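Local atomic coordinates of phage-like element PBSX protein XkdH (Bacillus subtilis, PDB entry 3F3B), a protein that is of unknown function but, as a product of the defective-prophage element PBSX from a family related to phage barrel proteins, probably serves in its phage-like particle. Residues 49-54 with 105-110; 58-63 with 112-117; 67-72 with 88-93. All blocks are in the same frame, centred on the assembly; numbering follows the deposited sequence.

Contact 1 of 3, residues 49-54 with 105-110; sequences PCYFTE and HHHWEV
Tyr51 on strand 48-61 and His107 at the start of strand 107-114 lie on opposite flanks of strand 66-77, their CA atoms 10.4 Å apart with no backbone hydrogen bond joining their segments. The intervening strand binds both by backbone hydrogen bonds, Tyr51 pairing with His75 and Trp108 with Phe76, an arrangement that belongs to an antiparallel sheet and is consistent with the phage-barrel relationship of this protein. Two aromatic side chains bridge the gap. Tyr51 has CG tucked between its backbone N and carbonyl carbon (chi1 72°), which carries the phenol across strand 66-77, where its ring stacks on that of His75. The hydroxyl end then meets the rim of the imidazole: Tyr51 OH is 3.7 Å from His107 ND1, near the plane of both rings and too far for a hydrogen bond. The planes of the Tyr51 and His107 rings stand at 84° and their centroids are 5.9 Å apart, but the rings meet obliquely, at the hydroxyl end of the phenol. His107 is covered on one face by its own neighbourhood, since His105 O sits 3.2 Å above the imidazole plane, over its centre. A water adds a loose polar link between the segments. It makes a weak hydrogen bond to Tyr51 OH at 3.5 Å, and it lies in the plane of the other ring it binds, 3.0 Å from His105 ND1.

Contact 2 of 3, residues 58-63 with 112-117; sequences QLIQEE and AVRDES
Gln58 and Arg114 cross at about a right angle, their amide and guanidinium planes turned 73° apart, where the far part of strand 48-61 passes the end of strand 107-114. The two segments share no hydrogen bond; strand 66-77 separates them and pairs with both. Arg114 has CG anti to the backbone N (chi1 169°) and stays extended to NE, reaching across that strand. Gln58 OE1 touches the aliphatic part of this arm, 3.6 Å from Arg114 CD, and approaches the guanidinium obliquely; the same oxygen has a weak hydrogen bond with His70 ND1. Ile60 CG2 lies off-centre, 4.2 Å above one face of the Arg114 guanidinium plane, and from within 112-117 Glu116 CB lies 3.9 Å above the opposite face. Behind the arm, the short 3-10 segment 115-117 folds back on Arg114 O. Ser117 OG donates to Arg114 O over 2.9 Å, in the carbonyl plane and on a lone pair, and Ser117 N adds a second bond. Across the segments, then, Ile60 packs by a methyl and Gln58 by its amide oxygen, and the charge of Arg114 finds no ionic partner in 58-63.

Contact 3 of 3, residues 67-72 with 88-93; sequences TVYHSF and IIWENH. With PO4 (phosphate ion), chain B.
Tyr69 and Phe72 on strand 66-77 face Trp90 at the end of strand 87-90, and the three rings form an aromatic cluster within the antiparallel sheet. In the first ring pair, the Trp90 edge is directed at the Tyr69 face in an offset edge-to-face arrangement, with the planes at 69° and the Tyr69 centroid 5.7 Å from that of the Trp90 six-membered ring. Its nearest atoms are Tyr69 CD2 and Trp90 CZ3, at 3.8 Å. Phe72 meets the indole obliquely, Phe72 CZ lying 4.3 Å from Trp90 CE3, while Phe52 of strand 48-61 stacks on Phe72 and meets Trp90 edge-to-face. A classic beta bulge, with His70 and Ser71 both opposite Thr56, shifts the usual alternation, consistent with Tyr69 and Phe72, three residues apart, both pointing to the tryptophan.

Backbone hydrogen bonds fix the other side. Trp90 and His93 bond to each other reciprocally, closing a type I' turn whose corner is Glu91-Asn92.

Polar contacts gather on the indole's pyrrole edge. A chi1 of 168° swings the Trp90 indole away from its backbone N, its N-H edge meeting a phosphate, and NE1 donates to PO4 O4 over 2.8 Å at 165°. His9 ND1 and Arg10 N also bind this ion. Glu91 OE1 comes within 3.0 Å of PO4 O1, an approach of two acidic groups that would probably need a proton on one of them. The indole thus has two characters, an apolar benzo edge turned to the core and an N-H edge satisfied by an anion probably taken from the crystallisation liquor.

How the contacts relate
Contact 3 is the buried one, whereas contacts 1 and 2 lie at the surface. Those two hold the same pair of strands, 48-61 and 107-114, at places about 22 Å apart between centres, and in both strand 66-77 separates the partners. That middle strand supplies one half of contact 3, whose centre is about 9 Å from that of contact 2. Phe52 of contact 1 joins the aromatic core of contact 3, with Phe52 CZ 3.6 Å from Phe72 CE2, while Arg114 N and His70 O link contacts 2 and 3 by a probable backbone hydrogen bond. Contact 3 is a ring cluster with one polar N-H edge, contact 1 an oblique Tyr-His pair with a water, contact 2 an arginine packed against Gln58 and Ile60.

Contact 1 of 3, residues 49-54 with 105-110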
loop_
_atom_site.group_PDB
_atom_site.type_symbol
_atom_site.label_atom_id
_atom_site.label_comp_id
_atom_site.label_asym_id
_atom_site.label_seq_id
_atom_site.Cartn_x
_atom_site.Cartn_y
_atom_site.Cartn_z
ATOM N N PRO A 49 -9.640 9.141 -2.674
ATOM C CA PRO A 49 -9.146 9.886 -3.832
ATOM C C PRO A 49 -7.649 10.160 -3.764
ATOM O O PRO A 49 -7.109 10.500 -2.707
ATOM C CB PRO A 49 -9.962 11.165 -3.780
ATOM C CG PRO A 49 -10.083 11.399 -2.326
ATOM C CD PRO A 49 -10.399 10.032 -1.777
ATOM N N CYS A 50 -6.987 10.022 -4.910
ATOM C CA CYS A 50 -5.555 10.255 -5.006
ATOM C C CYS A 50 -5.169 10.463 -6.470
ATOM O O CYS A 50 -5.989 10.292 -7.375
ATOM C CB CYS A 50 -4.806 9.046 -4.457
ATOM S SG CYS A 50 -5.218 7.519 -5.336
ATOM N N TYR A 51 -3.918 10.842 -6.697
ATOM C CA TYR A 51 -3.417 11.023 -8.051
ATOM C C TYR A 51 -1.936 10.687 -8.022
ATOM O O TYR A 51 -1.280 10.847 -6.991
ATOM C CB TYR A 51 -3.685 12.451 -8.549
ATOM C CG TYR A 51 -2.850 13.549 -7.940
ATOM C CD1 TYR A 51 -1.580 13.838 -8.434
ATOM C CD2 TYR A 51 -3.351 14.341 -6.910
ATOM C CE1 TYR A 51 -0.831 14.892 -7.927
ATOM C CE2 TYR A 51 -2.608 15.401 -6.393
ATOM C CZ TYR A 51 -1.347 15.671 -6.910
ATOM O OH TYR A 51 -0.606 16.722 -6.414
ATOM N N PHE A 52 -1.405 10.206 -9.141
ATOM C CA PHE A 52 -0.002 9.809 -9.166
ATOM C C PHE A 52 0.939 10.621 -10.045
ATOM O O PHE A 52 0.524 11.272 -11.001
ATOM C CB PHE A 52 0.133 8.346 -9.612
ATOM C CG PHE A 52 -0.912 7.414 -9.055
ATOM C CD1 PHE A 52 -1.319 7.492 -7.730
ATOM C CD2 PHE A 52 -1.437 6.396 -9.856
ATOM C CE1 PHE A 52 -2.235 6.561 -7.206
ATOM C CE2 PHE A 52 -2.344 5.468 -9.348
ATOM C CZ PHE A 52 -2.744 5.551 -8.017
ATOM N N THR A 53 2.223 10.563 -9.698
ATOM C CA THR A 53 3.294 11.186 -10.473
ATOM C C THR A 53 4.456 10.198 -10.380
ATOM O O THR A 53 4.318 9.138 -9.757
ATOM C CB THR A 53 3.730 12.551 -9.924
ATOM O OG1 THR A 53 4.388 12.382 -8.662
ATOM C CG2 THR A 53 2.518 13.465 -9.774
ATOM N N GLU A 54 5.586 10.537 -10.998
ATOM C CA GLU A 54 6.765 9.664 -11.011
ATOM C C GLU A 54 6.366 8.212 -11.274
ATOM O O GLU A 54 6.908 7.295 -10.664
ATOM C CB GLU A 54 7.522 9.729 -9.682
ATOM C CG GLU A 54 7.544 11.086 -9.019
ATOM C CD GLU A 54 8.569 11.177 -7.901
ATOM O OE1 GLU A 54 8.825 10.169 -7.194
ATOM O OE2 GLU A 54 9.118 12.279 -7.720
ATOM N N HIS A 105 2.235 20.607 -0.560
ATOM C CA HIS A 105 1.041 21.106 -1.234
ATOM C C HIS A 105 -0.227 20.637 -0.544
ATOM O O HIS A 105 -1.209 20.312 -1.207
ATOM C CB HIS A 105 1.022 20.650 -2.695
ATOM C CG HIS A 105 2.153 21.192 -3.510
ATOM N ND1 HIS A 105 2.550 20.623 -4.702
ATOM C CD2 HIS A 105 2.970 22.252 -3.309
ATOM C CE1 HIS A 105 3.565 21.309 -5.198
ATOM N NE2 HIS A 105 3.840 22.302 -4.371
ATOM N N HIS A 106 -0.194 20.591 0.784
ATOM C CA HIS A 106 -1.348 20.186 1.583
ATOM C C HIS A 106 -1.795 18.746 1.313
ATOM O O HIS A 106 -2.953 18.392 1.534
ATOM C CB HIS A 106 -2.509 21.154 1.315
ATOM C CG HIS A 106 -3.605 21.095 2.335
ATOM N ND1 HIS A 106 -3.400 21.391 3.667
ATOM C CD2 HIS A 106 -4.925 20.818 2.212
ATOM C CE1 HIS A 106 -4.547 21.305 4.317
ATOM N NE2 HIS A 106 -5.488 20.960 3.457
ATOM N N HIS A 107 -0.872 17.915 0.848
ATOM C CA HIS A 107 -1.191 16.524 0.551
ATOM C C HIS A 107 -0.192 15.576 1.195
ATOM O O HIS A 107 0.935 15.974 1.510
ATOM C CB HIS A 107 -1.142 16.284 -0.959
ATOM C CG HIS A 107 -2.094 17.126 -1.745
ATOM N ND1 HIS A 107 -1.835 17.527 -3.036
ATOM C CD2 HIS A 107 -3.313 17.625 -1.432
ATOM C CE1 HIS A 107 -2.853 18.240 -3.486
ATOM N NE2 HIS A 107 -3.762 18.314 -2.532
ATOM N N TRP A 108 -0.603 14.326 1.407
ATOM C CA TRP A 108 0.332 13.340 1.926
ATOM C C TRP A 108 0.970 12.796 0.662
ATOM O O TRP A 108 0.270 12.450 -0.291
ATOM C CB TRP A 108 -0.368 12.177 2.650
ATOM C CG TRP A 108 -0.923 12.516 4.001
ATOM C CD1 TRP A 108 -2.237 12.613 4.343
ATOM C CD2 TRP A 108 -0.176 12.836 5.181
ATOM N NE1 TRP A 108 -2.362 12.976 5.663
ATOM C CE2 TRP A 108 -1.112 13.120 6.204
ATOM C CE3 TRP A 108 1.193 12.913 5.476
ATOM C CZ2 TRP A 108 -0.724 13.476 7.506
ATOM C CZ3 TRP A 108 1.583 13.271 6.784
ATOM C CH2 TRP A 108 0.622 13.548 7.775
ATOM N N GLU A 109 2.290 12.748 0.626
ATOM C CA GLU A 109 2.974 12.196 -0.536
ATOM C C GLU A 109 3.714 10.964 -0.060
ATOM O O GLU A 109 4.382 10.998 0.968
ATOM C CB GLU A 109 3.966 13.200 -1.122
ATOM C CG GLU A 109 3.341 14.247 -2.014
ATOM C CD GLU A 109 4.379 15.159 -2.636
ATOM O OE1 GLU A 109 5.563 14.759 -2.693
ATOM O OE2 GLU A 109 4.006 16.264 -3.078
ATOM N N VAL A 110 3.603 9.876 -0.805
ATOM C CA VAL A 110 4.264 8.649 -0.405
ATOM C C VAL A 110 4.385 7.733 -1.604
ATOM O O VAL A 110 3.498 7.703 -2.449
ATOM C CB VAL A 110 3.454 7.940 0.701
ATOM C CG1 VAL A 110 2.071 7.550 0.167
ATOM C CG2 VAL A 110 4.218 6.723 1.217
HETATM O O HOH W 1 2.393 18.458 -6.780
#

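Contact 2 of 3, residues 58-63 with 112-117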
loop_
_atom_site.group_PDB
_atom_site.type_symbol
_atom_site.label_atom_id
_atom_site.label_comp_id
_atom_site.label_asym_id
_atom_site.label_seq_id
_atom_site.Cartn_x
_atom_site.Cartn_y
_atom_site.Cartn_z
ATOM N N GLN A 58 6.954 -1.636 -15.768
ATOM C CA GLN A 58 7.928 -2.716 -15.869
ATOM C C GLN A 58 7.332 -3.875 -16.655
ATOM O O GLN A 58 6.121 -4.096 -16.633
ATOM C CB GLN A 58 8.361 -3.184 -14.475
ATOM C CG GLN A 58 7.580 -4.358 -13.908
ATOM C CD GLN A 58 7.998 -4.694 -12.482
ATOM O OE1 GLN A 58 7.618 -4.006 -11.531
ATOM N NE2 GLN A 58 8.794 -5.747 -12.330
ATOM N N LEU A 59 8.179 -4.602 -17.371
ATOM C CA LEU A 59 7.706 -5.730 -18.158
ATOM C C LEU A 59 7.752 -6.939 -17.239
ATOM O O LEU A 59 8.807 -7.267 -16.700
ATOM C CB LEU A 59 8.613 -5.946 -19.371
ATOM C CG LEU A 59 8.056 -6.827 -20.491
ATOM C CD1 LEU A 59 6.858 -6.142 -21.124
ATOM C CD2 LEU A 59 9.132 -7.076 -21.538
ATOM N N ILE A 60 6.609 -7.594 -17.049
ATOM C CA ILE A 60 6.559 -8.750 -16.164
ATOM C C ILE A 60 6.354 -10.063 -16.905
ATOM O O ILE A 60 6.302 -11.125 -16.288
ATOM C CB ILE A 60 5.442 -8.596 -15.101
ATOM C CG1 ILE A 60 4.063 -8.777 -15.743
ATOM C CG2 ILE A 60 5.536 -7.220 -14.448
ATOM C CD1 ILE A 60 2.908 -8.712 -14.750
ATOM N N GLN A 61 6.238 -9.994 -18.225
ATOM C CA GLN A 61 6.051 -11.197 -19.026
ATOM C C GLN A 61 6.393 -10.922 -20.487
ATOM O O GLN A 61 6.312 -9.779 -20.946
ATOM C CB GLN A 61 4.601 -11.682 -18.928
ATOM C CG GLN A 61 4.327 -12.976 -19.692
ATOM C CD GLN A 61 2.846 -13.296 -19.801
ATOM O OE1 GLN A 61 2.130 -13.358 -18.796
ATOM N NE2 GLN A 61 2.380 -13.510 -21.027
ATOM N N GLU A 62 6.781 -11.970 -21.210
ATOM C CA GLU A 62 7.117 -11.850 -22.627
ATOM C C GLU A 62 6.424 -12.944 -23.436
ATOM O O GLU A 62 6.013 -13.971 -22.894
ATOM C CB GLU A 62 8.635 -11.939 -22.842
ATOM C CG GLU A 62 9.421 -10.718 -22.377
ATOM C CD GLU A 62 10.928 -10.904 -22.494
ATOM O OE1 GLU A 62 11.472 -11.810 -21.832
ATOM O OE2 GLU A 62 11.577 -10.146 -23.246
ATOM N N GLU A 63 6.285 -12.703 -24.735
ATOM C CA GLU A 63 5.654 -13.651 -25.646
ATOM C C GLU A 63 4.410 -14.286 -25.032
ATOM O O GLU A 63 4.402 -15.477 -24.727
ATOM C CB GLU A 63 6.652 -14.750 -26.028
ATOM C CG GLU A 63 8.052 -14.230 -26.338
ATOM C CD GLU A 63 8.968 -15.306 -26.890
ATOM O OE1 GLU A 63 10.195 -15.069 -26.965
ATOM O OE2 GLU A 63 8.459 -16.387 -27.258
ATOM N N ALA A 112 4.344 4.254 -3.593
ATOM C CA ALA A 112 3.652 2.973 -3.543
ATOM C C ALA A 112 4.440 2.025 -4.461
ATOM O O ALA A 112 4.913 2.443 -5.516
ATOM C CB ALA A 112 2.224 3.133 -4.038
ATOM N N VAL A 113 4.599 0.766 -4.060
ATOM C CA VAL A 113 5.341 -0.178 -4.882
ATOM C C VAL A 113 4.563 -1.476 -5.094
ATOM O O VAL A 113 3.964 -2.014 -4.163
ATOM C CB VAL A 113 6.744 -0.504 -4.255
ATOM C CG1 VAL A 113 7.516 -1.472 -5.151
ATOM C CG2 VAL A 113 7.558 0.770 -4.095
ATOM N N ARG A 114 4.581 -1.960 -6.336
ATOM C CA ARG A 114 3.909 -3.196 -6.735
ATOM C C ARG A 114 4.146 -4.281 -5.691
ATOM O O ARG A 114 5.278 -4.687 -5.445
ATOM C CB ARG A 114 4.437 -3.632 -8.106
ATOM C CG ARG A 114 4.043 -5.022 -8.577
ATOM C CD ARG A 114 4.713 -5.323 -9.932
ATOM N NE ARG A 114 4.987 -6.746 -10.136
ATOM C CZ ARG A 114 4.061 -7.660 -10.413
ATOM N NH1 ARG A 114 2.785 -7.304 -10.524
ATOM N NH2 ARG A 114 4.409 -8.933 -10.569
ATOM N N ASP A 115 3.063 -4.746 -5.082
ATOM C CA ASP A 115 3.135 -5.759 -4.039
ATOM C C ASP A 115 4.009 -6.960 -4.381
ATOM O O ASP A 115 4.982 -7.240 -3.679
ATOM C CB ASP A 115 1.730 -6.248 -3.683
ATOM C CG ASP A 115 1.647 -6.804 -2.272
ATOM O OD1 ASP A 115 2.705 -7.129 -1.694
ATOM O OD2 ASP A 115 0.521 -6.920 -1.740
ATOM N N GLU A 116 3.674 -7.667 -5.455
ATOM C CA GLU A 116 4.431 -8.858 -5.837
ATOM C C GLU A 116 5.857 -8.676 -6.339
ATOM O O GLU A 116 6.456 -9.624 -6.847
ATOM C CB GLU A 116 3.640 -9.688 -6.853
ATOM C CG GLU A 116 2.502 -10.479 -6.219
ATOM C CD GLU A 116 1.872 -11.473 -7.169
ATOM O OE1 GLU A 116 1.332 -11.044 -8.213
ATOM O OE2 GLU A 116 1.917 -12.685 -6.871
ATOM N N SER A 117 6.409 -7.473 -6.201
ATOM C CA SER A 117 7.783 -7.232 -6.630
ATOM C C SER A 117 8.637 -7.084 -5.378
ATOM O O SER A 117 9.843 -6.850 -5.457
ATOM C CB SER A 117 7.889 -5.962 -7.487
ATOM O OG SER A 117 7.860 -4.792 -6.690
#

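Contact 3 of 3, residues 67-72 with 88-93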
loop_
_atom_site.group_PDB
_atom_site.type_symbol
_atom_site.label_atom_id
_atom_site.label_comp_id
_atom_site.label_asym_id
_atom_site.label_seq_id
_atom_site.Cartn_x
_atom_site.Cartn_y
_atom_site.Cartn_z
ATOM N N THR A 67 3.036 -5.346 -19.406
ATOM C CA THR A 67 3.608 -4.239 -18.676
ATOM C C THR A 67 2.636 -3.709 -17.650
ATOM O O THR A 67 1.468 -3.485 -17.949
ATOM C CB THR A 67 4.027 -3.117 -19.629
ATOM O OG1 THR A 67 5.159 -3.559 -20.396
ATOM C CG2 THR A 67 4.400 -1.857 -18.849
ATOM N N VAL A 68 3.132 -3.523 -16.432
ATOM C CA VAL A 68 2.322 -3.017 -15.332
ATOM C C VAL A 68 3.058 -1.858 -14.665
ATOM O O VAL A 68 4.224 -1.583 -14.977
ATOM C CB VAL A 68 2.092 -4.104 -14.267
ATOM C CG1 VAL A 68 1.475 -5.337 -14.896
ATOM C CG2 VAL A 68 3.413 -4.457 -13.601
ATOM N N TYR A 69 2.374 -1.167 -13.760
ATOM C CA TYR A 69 3.002 -0.074 -13.034
ATOM C C TYR A 69 3.818 -0.707 -11.916
ATOM O O TYR A 69 3.325 -1.562 -11.185
ATOM C CB TYR A 69 1.946 0.867 -12.457
ATOM C CG TYR A 69 1.307 1.748 -13.502
ATOM C CD1 TYR A 69 1.927 2.924 -13.920
ATOM C CD2 TYR A 69 0.102 1.389 -14.101
ATOM C CE1 TYR A 69 1.366 3.723 -14.911
ATOM C CE2 TYR A 69 -0.470 2.178 -15.093
ATOM C CZ TYR A 69 0.167 3.342 -15.494
ATOM O OH TYR A 69 -0.392 4.118 -16.481
ATOM N N HIS A 70 5.077 -0.311 -11.804
ATOM C CA HIS A 70 5.935 -0.860 -10.770
ATOM C C HIS A 70 5.807 -0.028 -9.504
ATOM O O HIS A 70 5.787 -0.556 -8.392
ATOM C CB HIS A 70 7.390 -0.874 -11.248
ATOM C CG HIS A 70 8.371 -1.249 -10.181
ATOM N ND1 HIS A 70 8.348 -2.471 -9.545
ATOM C CD2 HIS A 70 9.394 -0.555 -9.630
ATOM C CE1 HIS A 70 9.314 -2.515 -8.647
ATOM N NE2 HIS A 70 9.964 -1.364 -8.678
ATOM N N SER A 71 5.712 1.281 -9.677
ATOM C CA SER A 71 5.586 2.163 -8.536
ATOM C C SER A 71 5.189 3.565 -8.978
ATOM O O SER A 71 5.223 3.895 -10.165
ATOM C CB SER A 71 6.914 2.233 -7.789
ATOM O OG SER A 71 7.878 2.954 -8.541
ATOM N N PHE A 72 4.801 4.382 -8.012
ATOM C CA PHE A 72 4.423 5.753 -8.277
ATOM C C PHE A 72 4.324 6.506 -6.979
ATOM O O PHE A 72 4.141 5.920 -5.912
ATOM C CB PHE A 72 3.081 5.851 -9.017
ATOM C CG PHE A 72 2.096 4.774 -8.658
ATOM C CD1 PHE A 72 1.986 3.625 -9.442
ATOM C CD2 PHE A 72 1.262 4.912 -7.556
ATOM C CE1 PHE A 72 1.060 2.631 -9.131
ATOM C CE2 PHE A 72 0.331 3.921 -7.235
ATOM C CZ PHE A 72 0.232 2.781 -8.026
ATOM N N ILE A 88 -2.540 -0.701 -0.543
ATOM C CA ILE A 88 -3.595 -0.000 -1.252
ATOM C C ILE A 88 -3.968 -0.821 -2.475
ATOM O O ILE A 88 -3.109 -1.425 -3.122
ATOM C CB ILE A 88 -3.177 1.428 -1.696
ATOM C CG1 ILE A 88 -2.167 1.352 -2.844
ATOM C CG2 ILE A 88 -2.608 2.199 -0.507
ATOM C CD1 ILE A 88 -1.891 2.692 -3.506
ATOM N N ILE A 89 -5.264 -0.857 -2.766
ATOM C CA ILE A 89 -5.780 -1.595 -3.905
ATOM C C ILE A 89 -6.297 -0.589 -4.928
ATOM O O ILE A 89 -7.238 0.159 -4.652
ATOM C CB ILE A 89 -6.955 -2.501 -3.499
ATOM C CG1 ILE A 89 -6.567 -3.395 -2.312
ATOM C CG2 ILE A 89 -7.406 -3.317 -4.702
ATOM C CD1 ILE A 89 -5.620 -4.518 -2.638
ATOM N N TRP A 90 -5.666 -0.561 -6.097
ATOM C CA TRP A 90 -6.072 0.332 -7.171
ATOM C C TRP A 90 -6.256 -0.518 -8.415
ATOM O O TRP A 90 -5.317 -1.174 -8.871
ATOM C CB TRP A 90 -5.009 1.397 -7.423
ATOM C CG TRP A 90 -5.237 2.163 -8.693
ATOM C CD1 TRP A 90 -6.274 3.010 -8.970
ATOM C CD2 TRP A 90 -4.426 2.122 -9.874
ATOM N NE1 TRP A 90 -6.160 3.499 -10.252
ATOM C CE2 TRP A 90 -5.035 2.968 -10.831
ATOM C CE3 TRP A 90 -3.243 1.449 -10.218
ATOM C CZ2 TRP A 90 -4.503 3.161 -12.112
ATOM C CZ3 TRP A 90 -2.711 1.640 -11.493
ATOM C CH2 TRP A 90 -3.345 2.491 -12.424
ATOM N N GLU A 91 -7.475 -0.519 -8.946
ATOM C CA GLU A 91 -7.809 -1.296 -10.135
ATOM C C GLU A 91 -7.408 -2.760 -10.019
ATOM O O GLU A 91 -6.788 -3.329 -10.915
ATOM C CB GLU A 91 -7.168 -0.664 -11.372
ATOM C CG GLU A 91 -7.883 0.597 -11.831
ATOM C CD GLU A 91 -7.218 1.245 -13.025
ATOM O OE1 GLU A 91 -7.807 2.199 -13.586
ATOM O OE2 GLU A 91 -6.103 0.807 -13.399
ATOM N N ASN A 92 -7.770 -3.363 -8.893
ATOM C CA ASN A 92 -7.487 -4.767 -8.631
ATOM C C ASN A 92 -6.037 -5.153 -8.394
ATOM O O ASN A 92 -5.714 -6.339 -8.362
ATOM C CB ASN A 92 -8.049 -5.639 -9.754
ATOM C CG ASN A 92 -9.544 -5.512 -9.886
ATOM O OD1 ASN A 92 -10.276 -5.647 -8.903
ATOM N ND2 ASN A 92 -10.012 -5.255 -11.105
ATOM N N HIS A 93 -5.150 -4.184 -8.243
ATOM C CA HIS A 93 -3.767 -4.545 -7.974
ATOM C C HIS A 93 -3.342 -4.053 -6.603
ATOM O O HIS A 93 -3.824 -3.025 -6.120
ATOM C CB HIS A 93 -2.827 -3.995 -9.047
ATOM C CG HIS A 93 -2.935 -4.707 -10.359
ATOM N ND1 HIS A 93 -3.819 -4.324 -11.346
ATOM C CD2 HIS A 93 -2.280 -5.790 -10.840
ATOM C CE1 HIS A 93 -3.702 -5.140 -12.378
ATOM N NE2 HIS A 93 -2.775 -6.038 -12.098
HETATM P P PO4 B . -9.585 4.534 -11.193
HETATM O O1 PO4 B . -9.841 3.109 -11.536
HETATM O O2 PO4 B . -10.536 5.403 -11.933
HETATM O O3 PO4 B . -9.767 4.731 -9.735
HETATM O O4 PO4 B . -8.196 4.892 -11.572
#